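Long-range contacts in DUF3845 domain-containing protein (Bacteroides thetaiotaomicron VPI-5482, PDB 3GF6), which is of unknown function but is an all-beta bacterial lipoprotein whose family is grouped with the C1q/TNF-like proteins: residues A[36-47]-A[201-211]; A[15-23]-A[176-184]. All coordinates share one frame; numbering follows the deposited sequence.

Interaction 1. Residues A[36-47]-A[201-211]. With EDO (1,2-ethanediol), chain F.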
loop_
_atom_site.group_PDB
_atom_site.type_symbol
_atom_site.label_atom_id
_atom_site.label_comp_id
_atom_site.label_asym_id
_atom_site.label_seq_id
_atom_site.Cartn_x
_atom_site.Cartn_y
_atom_site.Cartn_z
ATOM N N ASN A 36 4.524 -7.094 -13.611
ATOM C CA ASN A 36 3.367 -7.869 -14.059
ATOM C C ASN A 36 3.344 -7.972 -15.576
ATOM O O ASN A 36 3.822 -7.075 -16.274
ATOM C CB ASN A 36 2.076 -7.197 -13.610
ATOM C CG ASN A 36 1.905 -7.140 -12.088
ATOM O OD1 ASN A 36 1.469 -8.117 -11.432
ATOM N ND2 ASN A 36 2.175 -5.983 -11.539
ATOM N N GLU A 37 2.751 -9.060 -16.069
ATOM C CA GLU A 37 2.539 -9.283 -17.496
ATOM C C GLU A 37 1.085 -9.132 -17.886
ATOM O O GLU A 37 0.762 -9.036 -19.059
ATOM C CB GLU A 37 3.039 -10.668 -17.906
ATOM C CG GLU A 37 4.567 -10.837 -17.747
ATOM C CD GLU A 37 5.040 -12.246 -18.084
ATOM O OE1 GLU A 37 4.291 -12.974 -18.748
ATOM O OE2 GLU A 37 6.139 -12.621 -17.667
ATOM N N GLU A 38 0.206 -9.136 -16.905
ATOM C CA GLU A 38 -1.206 -8.906 -17.140
ATOM C C GLU A 38 -1.833 -8.333 -15.878
ATOM O O GLU A 38 -1.229 -8.347 -14.782
ATOM C CB GLU A 38 -1.893 -10.206 -17.515
ATOM C CG GLU A 38 -1.867 -11.237 -16.465
ATOM C CD GLU A 38 -2.461 -12.585 -16.936
ATOM O OE1 GLU A 38 -2.893 -12.672 -18.092
ATOM O OE2 GLU A 38 -2.488 -13.548 -16.139
ATOM N N ASP A 39 -3.032 -7.794 -16.051
ATOM C CA ASP A 39 -3.789 -7.290 -14.904
ATOM C C ASP A 39 -4.224 -8.465 -14.029
ATOM O O ASP A 39 -4.438 -9.597 -14.504
ATOM C CB ASP A 39 -5.103 -6.623 -15.322
ATOM C CG ASP A 39 -4.940 -5.433 -16.255
ATOM O OD1 ASP A 39 -3.853 -4.872 -16.472
ATOM O OD2 ASP A 39 -5.993 -5.067 -16.807
ATOM N N TYR A 40 -4.459 -8.198 -12.758
ATOM C CA TYR A 40 -5.139 -9.219 -11.909
ATOM C C TYR A 40 -6.087 -8.563 -10.916
ATOM O O TYR A 40 -6.005 -7.354 -10.691
ATOM C CB TYR A 40 -4.129 -10.129 -11.228
ATOM C CG TYR A 40 -3.369 -9.525 -10.070
ATOM C CD1 TYR A 40 -3.890 -9.578 -8.780
ATOM C CD2 TYR A 40 -2.141 -8.897 -10.261
ATOM C CE1 TYR A 40 -3.222 -9.043 -7.720
ATOM C CE2 TYR A 40 -1.455 -8.369 -9.207
ATOM C CZ TYR A 40 -2.015 -8.419 -7.922
ATOM O OH TYR A 40 -1.338 -7.898 -6.843
ATOM N N VAL A 41 -7.002 -9.349 -10.359
ATOM C CA VAL A 41 -7.979 -8.757 -9.462
ATOM C C VAL A 41 -8.041 -9.510 -8.131
ATOM O O VAL A 41 -8.330 -10.714 -8.112
ATOM C CB VAL A 41 -9.350 -8.726 -10.126
ATOM C CG1 VAL A 41 -10.411 -8.146 -9.176
ATOM C CG2 VAL A 41 -9.300 -7.895 -11.455
ATOM N N LEU A 42 -7.734 -8.821 -7.026
ATOM C CA LEU A 42 -8.031 -9.354 -5.699
ATOM C C LEU A 42 -9.558 -9.238 -5.476
ATOM O O LEU A 42 -10.116 -8.172 -5.761
ATOM C CB LEU A 42 -7.254 -8.559 -4.644
ATOM C CG LEU A 42 -7.549 -8.757 -3.162
ATOM C CD1 LEU A 42 -7.485 -10.251 -2.706
ATOM C CD2 LEU A 42 -6.555 -7.855 -2.379
ATOM N N ASP A 43 -10.228 -10.290 -4.963
ATOM C CA ASP A 43 -11.704 -10.310 -4.817
ATOM C C ASP A 43 -11.981 -11.104 -3.517
ATOM O O ASP A 43 -11.815 -12.315 -3.490
ATOM C CB ASP A 43 -12.306 -11.004 -6.043
ATOM C CG ASP A 43 -13.794 -10.918 -6.126
ATOM O OD1 ASP A 43 -14.435 -10.675 -5.096
ATOM O OD2 ASP A 43 -14.317 -11.146 -7.250
ATOM N N THR A 44 -12.345 -10.385 -2.456
ATOM C CA THR A 44 -12.335 -10.894 -1.075
ATOM C C THR A 44 -13.507 -10.259 -0.326
ATOM O O THR A 44 -13.729 -9.069 -0.455
ATOM C CB THR A 44 -11.008 -10.499 -0.345
ATOM O OG1 THR A 44 -9.878 -11.166 -0.945
ATOM C CG2 THR A 44 -11.074 -10.819 1.155
ATOM N N ILE A 45 -14.244 -11.043 0.449
ATOM C CA ILE A 45 -15.294 -10.501 1.309
ATOM C C ILE A 45 -14.639 -9.917 2.559
ATOM O O ILE A 45 -13.897 -10.623 3.256
ATOM C CB ILE A 45 -16.331 -11.583 1.682
ATOM C CG1 ILE A 45 -17.250 -11.862 0.487
ATOM C CG2 ILE A 45 -17.182 -11.153 2.874
ATOM C CD1 ILE A 45 -18.090 -13.111 0.631
ATOM N N ALA A 46 -14.871 -8.625 2.799
ATOM C CA ALA A 46 -14.463 -7.957 4.014
ATOM C C ALA A 46 -15.583 -8.041 5.053
ATOM O O ALA A 46 -16.757 -7.720 4.776
ATOM C CB ALA A 46 -14.069 -6.518 3.738
ATOM N N GLN A 47 -15.214 -8.533 6.230
ATOM C CA GLN A 47 -16.041 -8.587 7.392
ATOM C C GLN A 47 -15.208 -8.859 8.647
ATOM O O GLN A 47 -14.124 -9.445 8.567
ATOM C CB GLN A 47 -17.133 -9.671 7.251
ATOM C CG GLN A 47 -16.634 -11.083 7.236
ATOM C CD GLN A 47 -17.783 -12.127 7.120
ATOM O OE1 GLN A 47 -18.872 -11.950 7.659
ATOM N NE2 GLN A 47 -17.527 -13.201 6.398
ATOM N N ARG A 201 -22.986 -5.498 7.062
ATOM C CA ARG A 201 -21.968 -6.110 7.904
ATOM C C ARG A 201 -20.759 -6.532 7.085
ATOM O O ARG A 201 -19.667 -6.620 7.612
ATOM C CB ARG A 201 -22.589 -7.358 8.557
ATOM C CG ARG A 201 -21.841 -8.021 9.674
ATOM C CD ARG A 201 -20.965 -9.138 9.138
ATOM N NE ARG A 201 -20.047 -9.685 10.121
ATOM C CZ ARG A 201 -20.201 -10.864 10.689
ATOM N NH1 ARG A 201 -21.263 -11.608 10.401
ATOM N NH2 ARG A 201 -19.305 -11.309 11.553
ATOM N N GLU A 202 -20.955 -6.841 5.805
ATOM C CA GLU A 202 -19.837 -7.299 4.964
ATOM C C GLU A 202 -19.882 -6.639 3.604
ATOM O O GLU A 202 -20.905 -6.082 3.223
ATOM C CB GLU A 202 -19.892 -8.822 4.794
ATOM C CG GLU A 202 -21.102 -9.349 4.019
ATOM C CD GLU A 202 -22.370 -9.468 4.862
ATOM O OE1 GLU A 202 -22.365 -10.229 5.851
ATOM O OE2 GLU A 202 -23.369 -8.804 4.532
ATOM N N ASN A 203 -18.775 -6.734 2.872
ATOM C CA ASN A 203 -18.786 -6.329 1.477
ATOM C C ASN A 203 -17.796 -7.119 0.657
ATOM O O ASN A 203 -16.707 -7.442 1.121
ATOM C CB ASN A 203 -18.471 -4.856 1.290
ATOM C CG ASN A 203 -18.810 -4.385 -0.131
ATOM O OD1 ASN A 203 -17.922 -3.894 -0.852
ATOM N ND2 ASN A 203 -20.086 -4.616 -0.564
ATOM N N ARG A 204 -18.162 -7.367 -0.591
ATOM C CA ARG A 204 -17.256 -8.013 -1.507
ATOM C C ARG A 204 -16.370 -6.934 -2.077
ATOM O O ARG A 204 -16.829 -6.108 -2.852
ATOM C CB ARG A 204 -18.050 -8.673 -2.610
ATOM C CG ARG A 204 -17.204 -9.377 -3.637
ATOM C CD ARG A 204 -17.955 -9.579 -4.890
ATOM N NE ARG A 204 -17.128 -10.209 -5.907
ATOM C CZ ARG A 204 -17.592 -10.542 -7.108
ATOM N NH1 ARG A 204 -18.877 -10.351 -7.426
ATOM N NH2 ARG A 204 -16.784 -11.091 -7.989
ATOM N N VAL A 205 -15.095 -6.938 -1.710
ATOM C CA VAL A 205 -14.171 -5.894 -2.127
ATOM C C VAL A 205 -13.284 -6.387 -3.284
ATOM O O VAL A 205 -12.702 -7.506 -3.230
ATOM C CB VAL A 205 -13.250 -5.449 -0.954
ATOM C CG1 VAL A 205 -12.230 -4.396 -1.407
ATOM C CG2 VAL A 205 -14.110 -4.899 0.227
ATOM N N ARG A 206 -13.162 -5.572 -4.322
ATOM C CA ARG A 206 -12.284 -5.908 -5.446
ATOM C C ARG A 206 -11.192 -4.878 -5.596
ATOM O O ARG A 206 -11.433 -3.684 -5.404
ATOM C CB ARG A 206 -13.102 -6.055 -6.734
ATOM C CG ARG A 206 -13.793 -7.408 -6.813
ATOM C CD ARG A 206 -14.503 -7.643 -8.085
ATOM N NE ARG A 206 -15.534 -6.656 -8.295
ATOM C CZ ARG A 206 -16.132 -6.418 -9.458
ATOM N NH1 ARG A 206 -15.819 -7.104 -10.560
ATOM N NH2 ARG A 206 -17.053 -5.465 -9.518
ATOM N N LEU A 207 -9.969 -5.339 -5.868
ATOM C CA LEU A 207 -8.864 -4.454 -6.121
ATOM C C LEU A 207 -8.200 -4.977 -7.384
ATOM O O LEU A 207 -7.549 -6.042 -7.345
ATOM C CB LEU A 207 -7.851 -4.397 -4.957
ATOM C CG LEU A 207 -6.662 -3.426 -5.139
ATOM C CD1 LEU A 207 -7.223 -1.972 -5.083
ATOM C CD2 LEU A 207 -5.559 -3.617 -4.120
ATOM N N ARG A 208 -8.349 -4.232 -8.476
ATOM C CA ARG A 208 -7.573 -4.511 -9.712
ATOM C C ARG A 208 -6.196 -3.885 -9.649
ATOM O O ARG A 208 -6.054 -2.699 -9.342
ATOM C CB ARG A 208 -8.305 -4.051 -10.955
ATOM C CG ARG A 208 -7.571 -4.448 -12.244
ATOM C CD ARG A 208 -8.286 -4.008 -13.489
ATOM N NE ARG A 208 -8.419 -2.565 -13.600
ATOM C CZ ARG A 208 -9.540 -1.862 -13.397
ATOM N NH1 ARG A 208 -10.680 -2.451 -13.036
ATOM N NH2 ARG A 208 -9.513 -0.542 -13.555
ATOM N N ILE A 209 -5.159 -4.693 -9.898
ATOM C CA ILE A 209 -3.792 -4.195 -10.033
ATOM C C ILE A 209 -3.489 -4.363 -11.526
ATOM O O ILE A 209 -3.510 -5.501 -12.067
ATOM C CB ILE A 209 -2.788 -4.987 -9.194
ATOM C CG1 ILE A 209 -3.114 -4.835 -7.702
ATOM C CG2 ILE A 209 -1.326 -4.591 -9.554
ATOM C CD1 ILE A 209 -2.983 -3.362 -7.132
ATOM N N ASP A 210 -3.276 -3.222 -12.184
ATOM C CA ASP A 210 -3.040 -3.200 -13.628
ATOM C C ASP A 210 -1.625 -3.676 -13.905
ATOM O O ASP A 210 -0.691 -3.520 -13.087
ATOM C CB ASP A 210 -3.259 -1.817 -14.239
ATOM C CG ASP A 210 -4.743 -1.414 -14.321
ATOM O OD1 ASP A 210 -5.628 -2.151 -13.904
ATOM O OD2 ASP A 210 -5.022 -0.308 -14.797
ATOM N N LYS A 211 -1.457 -4.200 -15.104
ATOM C CA LYS A 211 -0.192 -4.806 -15.529
ATOM C C LYS A 211 0.995 -3.838 -15.511
ATOM O O LYS A 211 2.119 -4.279 -15.418
ATOM C CB LYS A 211 -0.359 -5.449 -16.911
ATOM C CG LYS A 211 -0.263 -4.534 -18.077
ATOM C CD LYS A 211 -0.572 -5.274 -19.394
ATOM C CE LYS A 211 -1.864 -4.805 -20.024
ATOM N NZ LYS A 211 -1.812 -3.354 -20.413
HETATM C C1 EDO F . -13.827 -4.768 -12.246
HETATM O O1 EDO F . -13.599 -3.500 -12.889
HETATM C C2 EDO F . -12.512 -5.276 -11.669
HETATM O O2 EDO F . -11.451 -5.162 -12.637
HETATM O O HOH W 1 4.639 -4.248 -14.586
HETATM O O HOH W 2 -3.589 -2.582 -17.931
HETATM O O HOH W 3 -7.010 -2.477 -16.766
#
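Tyr40 to Ala46 pairs with Asn203 to Ile209 as an antiparallel ladder, sealed by backbone hydrogen bonds at the four pairs Tyr40–Ile209, Leu42–Leu207, Thr44–Val205 and Ala46–Asn203. Beyond the last pair a side chain takes over: Asp39 OD1 accepts from Lys211 N (2.8 Å), a short acidic chain being able to stand in for a backbone carbonyl.

Charged pairs occupy the face of Val41, Asp43 and Ile45. The guanidinium of Arg204 grips the Asp43 carboxylate side-on, NE to OD1 (2.9 Å) and NH2 to OD2 (2.6 Å), both oxygens using syn lone pairs. The two planes lie 13° apart, and Arg204 reaches this diagonal partner because its chain is extended from CG to NE. Arg208, bent at chi3 (62°), turns NE onto Asp210 OD1 (2.8 Å), sends NH1 to an ethanediol oxygen and NH2 to Glu121, while its CG packs on Val41 CG2 (3.9 Å). A leucine in its place would probably leave the Asp210 and Glu121 carboxylates without this shared cation.

On the other face Ile209 CB sits over the Tyr40 ring, 4.0 Å from its centroid, in a CH-pi contact, while the Tyr40 hydroxyl is hydrogen-bonded to the backbone O of Lys64 and to Ser81 OG. Ala46 CB meets Val205 CG2 at 3.9 Å.

Strand 203-219 lies between strands 40-46 and 112-123, and Val205 and Leu207 reach across to Phe59 and Ile61 of strand 56-62 in the opposing sheet.

Interaction 2. Residues A[15-23]-A[176-184]. With EDO (1,2-ethanediol), chain G.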
loop_
_atom_site.group_PDB
_atom_site.type_symbol
_atom_site.label_atom_id
_atom_site.label_comp_id
_atom_site.label_asym_id
_atom_site.label_seq_id
_atom_site.Cartn_x
_atom_site.Cartn_y
_atom_site.Cartn_z
ATOM N N ILE A 15 2.346 13.381 0.247
ATOM C CA ILE A 15 3.668 13.459 0.873
ATOM C C ILE A 15 4.677 12.676 0.040
ATOM O O ILE A 15 4.448 11.481 -0.255
ATOM C CB ILE A 15 3.626 12.805 2.293
ATOM C CG1 ILE A 15 2.785 13.655 3.252
ATOM C CG2 ILE A 15 5.028 12.588 2.872
ATOM C CD1 ILE A 15 2.171 12.852 4.393
ATOM N N GLU A 16 5.783 13.309 -0.334
ATOM C CA GLU A 16 6.896 12.601 -0.987
ATOM C C GLU A 16 8.195 13.086 -0.392
ATOM O O GLU A 16 8.446 14.289 -0.396
ATOM C CB GLU A 16 6.920 12.857 -2.498
ATOM C CG GLU A 16 6.055 11.939 -3.319
ATOM C CD GLU A 16 6.304 12.065 -4.826
ATOM O OE1 GLU A 16 7.487 12.018 -5.277
ATOM O OE2 GLU A 16 5.303 12.235 -5.550
ATOM N N ARG A 17 8.978 12.164 0.148
ATOM C CA ARG A 17 10.260 12.482 0.731
ATOM C C ARG A 17 11.342 11.707 -0.003
ATOM O O ARG A 17 11.062 10.731 -0.733
ATOM C CB ARG A 17 10.318 12.103 2.204
ATOM C CG ARG A 17 9.159 12.671 3.058
ATOM C CD ARG A 17 9.501 12.508 4.517
ATOM N NE ARG A 17 8.311 12.359 5.350
ATOM C CZ ARG A 17 7.521 13.348 5.734
ATOM N NH1 ARG A 17 7.741 14.593 5.349
ATOM N NH2 ARG A 17 6.498 13.079 6.505
ATOM N N GLY A 18 12.578 12.127 0.240
ATOM C CA GLY A 18 13.764 11.404 -0.252
ATOM C C GLY A 18 14.613 12.314 -1.110
ATOM O O GLY A 18 14.187 13.411 -1.478
ATOM N N GLY A 19 15.807 11.846 -1.462
ATOM C CA GLY A 19 16.600 12.506 -2.498
ATOM C C GLY A 19 15.923 12.358 -3.859
ATOM O O GLY A 19 14.938 11.633 -4.009
ATOM N N PRO A 20 16.459 13.029 -4.874
ATOM C CA PRO A 20 15.831 13.004 -6.191
ATOM C C PRO A 20 15.935 11.630 -6.885
ATOM O O PRO A 20 16.704 10.758 -6.450
ATOM C CB PRO A 20 16.615 14.074 -6.968
ATOM C CG PRO A 20 17.943 14.145 -6.291
ATOM C CD PRO A 20 17.710 13.803 -4.852
ATOM N N ALA A 21 15.168 11.457 -7.956
ATOM C CA ALA A 21 15.175 10.228 -8.734
ATOM C C ALA A 21 16.598 9.801 -9.007
ATOM O O ALA A 21 17.407 10.616 -9.459
ATOM C CB ALA A 21 14.415 10.413 -10.069
ATOM N N LEU A 22 16.893 8.526 -8.737
ATOM C CA LEU A 22 18.223 7.949 -8.980
ATOM C C LEU A 22 18.470 7.696 -10.446
ATOM O O LEU A 22 17.717 6.971 -11.075
ATOM C CB LEU A 22 18.388 6.615 -8.257
ATOM C CG LEU A 22 19.700 5.855 -8.469
ATOM C CD1 LEU A 22 20.919 6.651 -7.832
ATOM C CD2 LEU A 22 19.587 4.442 -7.910
ATOM N N GLU A 23 19.555 8.259 -10.970
ATOM C CA GLU A 23 20.006 7.919 -12.324
ATOM C C GLU A 23 20.920 6.744 -12.176
ATOM O O GLU A 23 22.111 6.878 -11.813
ATOM C CB GLU A 23 20.739 9.085 -13.003
ATOM C CG GLU A 23 19.887 10.302 -13.229
ATOM C CD GLU A 23 18.623 10.040 -14.059
ATOM O OE1 GLU A 23 18.588 9.091 -14.885
ATOM O OE2 GLU A 23 17.655 10.811 -13.872
ATOM N N ILE A 176 -0.248 6.045 -9.826
ATOM C CA ILE A 176 0.729 6.876 -9.122
ATOM C C ILE A 176 2.115 6.303 -9.352
ATOM O O ILE A 176 2.313 5.088 -9.585
ATOM C CB ILE A 176 0.433 7.030 -7.581
ATOM C CG1 ILE A 176 0.475 5.654 -6.891
ATOM C CG2 ILE A 176 -0.893 7.760 -7.407
ATOM C CD1 ILE A 176 0.574 5.665 -5.372
ATOM N N THR A 177 3.086 7.182 -9.304
ATOM C CA THR A 177 4.484 6.756 -9.379
ATOM C C THR A 177 5.309 7.410 -8.267
ATOM O O THR A 177 4.948 8.466 -7.731
ATOM C CB THR A 177 5.113 7.112 -10.724
ATOM O OG1 THR A 177 5.071 8.535 -10.919
ATOM C CG2 THR A 177 4.418 6.391 -11.834
ATOM N N TYR A 178 6.413 6.761 -7.920
ATOM C CA TYR A 178 7.365 7.281 -6.938
ATOM C C TYR A 178 8.764 6.904 -7.398
ATOM O O TYR A 178 8.995 5.779 -7.856
ATOM C CB TYR A 178 7.025 6.754 -5.538
ATOM C CG TYR A 178 7.994 7.155 -4.431
ATOM C CD1 TYR A 178 7.837 8.350 -3.714
ATOM C CD2 TYR A 178 9.091 6.362 -4.104
ATOM C CE1 TYR A 178 8.698 8.695 -2.689
ATOM C CE2 TYR A 178 9.992 6.724 -3.067
ATOM C CZ TYR A 178 9.804 7.897 -2.379
ATOM O OH TYR A 178 10.699 8.229 -1.367
ATOM N N ASP A 179 9.668 7.865 -7.326
ATOM C CA ASP A 179 11.030 7.711 -7.812
ATOM C C ASP A 179 11.980 8.615 -7.027
ATOM O O ASP A 179 12.221 9.769 -7.380
ATOM C CB ASP A 179 11.011 8.021 -9.309
ATOM C CG ASP A 179 12.314 7.714 -10.026
ATOM O OD1 ASP A 179 13.319 7.257 -9.440
ATOM O OD2 ASP A 179 12.315 7.980 -11.252
ATOM N N ARG A 180 12.506 8.095 -5.923
ATOM C CA ARG A 180 13.323 8.913 -5.038
ATOM C C ARG A 180 14.442 8.057 -4.472
ATOM O O ARG A 180 14.477 6.834 -4.686
ATOM C CB ARG A 180 12.485 9.568 -3.932
ATOM C CG ARG A 180 11.311 10.409 -4.415
ATOM C CD ARG A 180 11.769 11.773 -5.026
ATOM N NE ARG A 180 12.088 12.710 -3.955
ATOM C CZ ARG A 180 11.263 13.627 -3.435
ATOM N NH1 ARG A 180 10.033 13.858 -3.898
ATOM N NH2 ARG A 180 11.704 14.363 -2.445
ATOM N N SER A 181 15.384 8.721 -3.810
ATOM C CA SER A 181 16.626 8.116 -3.411
ATOM C C SER A 181 17.021 8.481 -1.970
ATOM O O SER A 181 16.274 9.154 -1.282
ATOM C CB SER A 181 17.711 8.600 -4.394
ATOM O OG SER A 181 17.935 9.994 -4.250
ATOM N N ASP A 182 18.214 8.045 -1.568
ATOM C CA ASP A 182 18.828 8.374 -0.281
ATOM C C ASP A 182 17.953 7.956 0.912
ATOM O O ASP A 182 17.887 8.669 1.929
ATOM C CB ASP A 182 19.127 9.882 -0.159
ATOM C CG ASP A 182 20.004 10.410 -1.276
ATOM O OD1 ASP A 182 20.852 9.633 -1.836
ATOM O OD2 ASP A 182 19.860 11.633 -1.567
ATOM N N LEU A 183 17.291 6.807 0.789
ATOM C CA LEU A 183 16.428 6.337 1.851
ATOM C C LEU A 183 17.164 5.355 2.769
ATOM O O LEU A 183 17.980 4.561 2.295
ATOM C CB LEU A 183 15.205 5.677 1.264
ATOM C CG LEU A 183 14.387 6.493 0.262
ATOM C CD1 LEU A 183 13.258 5.594 -0.303
ATOM C CD2 LEU A 183 13.854 7.786 0.934
ATOM N N SER A 184 16.862 5.445 4.068
ATOM C CA SER A 184 17.395 4.539 5.096
ATOM C C SER A 184 16.233 3.805 5.759
ATOM O O SER A 184 15.210 4.398 6.103
ATOM C CB SER A 184 18.189 5.297 6.170
ATOM O OG SER A 184 19.343 5.925 5.632
HETATM C C1 EDO G . 8.755 5.520 -11.077
HETATM O O1 EDO G . 7.644 5.004 -11.819
HETATM C C2 EDO G . 9.388 6.624 -11.927
HETATM O O2 EDO G . 10.623 6.165 -12.475
HETATM O O HOH W 4 8.592 10.612 -7.242
HETATM O O HOH W 5 8.673 16.075 -2.764
HETATM O O HOH W 6 14.918 6.606 -7.617
#
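Arg180 lays its guanidinium along the loop at Arg17 to Gly19 and spends NE and NH2 on backbone carbonyls. Arg180 NH2 gives a good bond to Gly18 O (2.8 Å), in the guanidinium plane; Arg180 NE bonds Gly19 O (3.0 Å) and, weakly, Gly18 O. Bends at chi2 (-74°) and chi3 (-78°) fold the long chain back to reach them. Arg180 NH1 donates to a water that also serves Glu16 O, and makes a weak salt bridge with Glu16 OE1 (3.4 Å); the other oxygen of Glu16 pairs with Lys157. A second water donates to Glu16 OE1 and accepts from Asp179 N. Gly19 O accepts a second hydrogen bond, from Ser181 N, which arrives on the opposite face of the carbonyl from NE.

With Gly19 N returning a bond to Ser181 O (2.7 Å), this makes a single antiparallel bridge where the chain leaving strand 14-16, in one sheet, meets the end of strand 171-183, in the other. There Asp182 and Leu183 both face Tyr112, a G1 beta bulge. Glycine suits both loop places: Gly18's backbone would jam a side chain against the preceding carbonyl, and at Gly19 one would strike Ser181 OG and Asp182 OD2.

Two hydroxyls donate as well: Tyr178 OH, its ring edge toward the loop, to Arg17 O (2.6 Å), and Ser181 OG to a lone pair of Pro20 O (2.6 Å). Asp179 OD1 is shared by Lys115 and a water that accepts from Leu22 N, while OD2 accepts from an ethanediol hydroxyl.

How the interactions relate
Both interactions reach the sheet that contains strands 40-46, 112-123, 171-183 and 203-219, where strand 112-123 pairs with 203-219 of interaction 1 on one edge and 171-183 of interaction 2 on the other. Their centres are about 28 Å apart, on opposite sides of the chain's centre, and their nearest atoms are about 9 Å apart. Along the sequence their segments alternate, 15-23, 36-47, 176-184, 201-211. Interaction 1 is a continuous strand pair within the sheet, whereas interaction 2 ties a loop from the other sheet to a strand end. Each holds an ethanediol, probably from the crystallisation liquor, and neither ethanediol identifies a functional site.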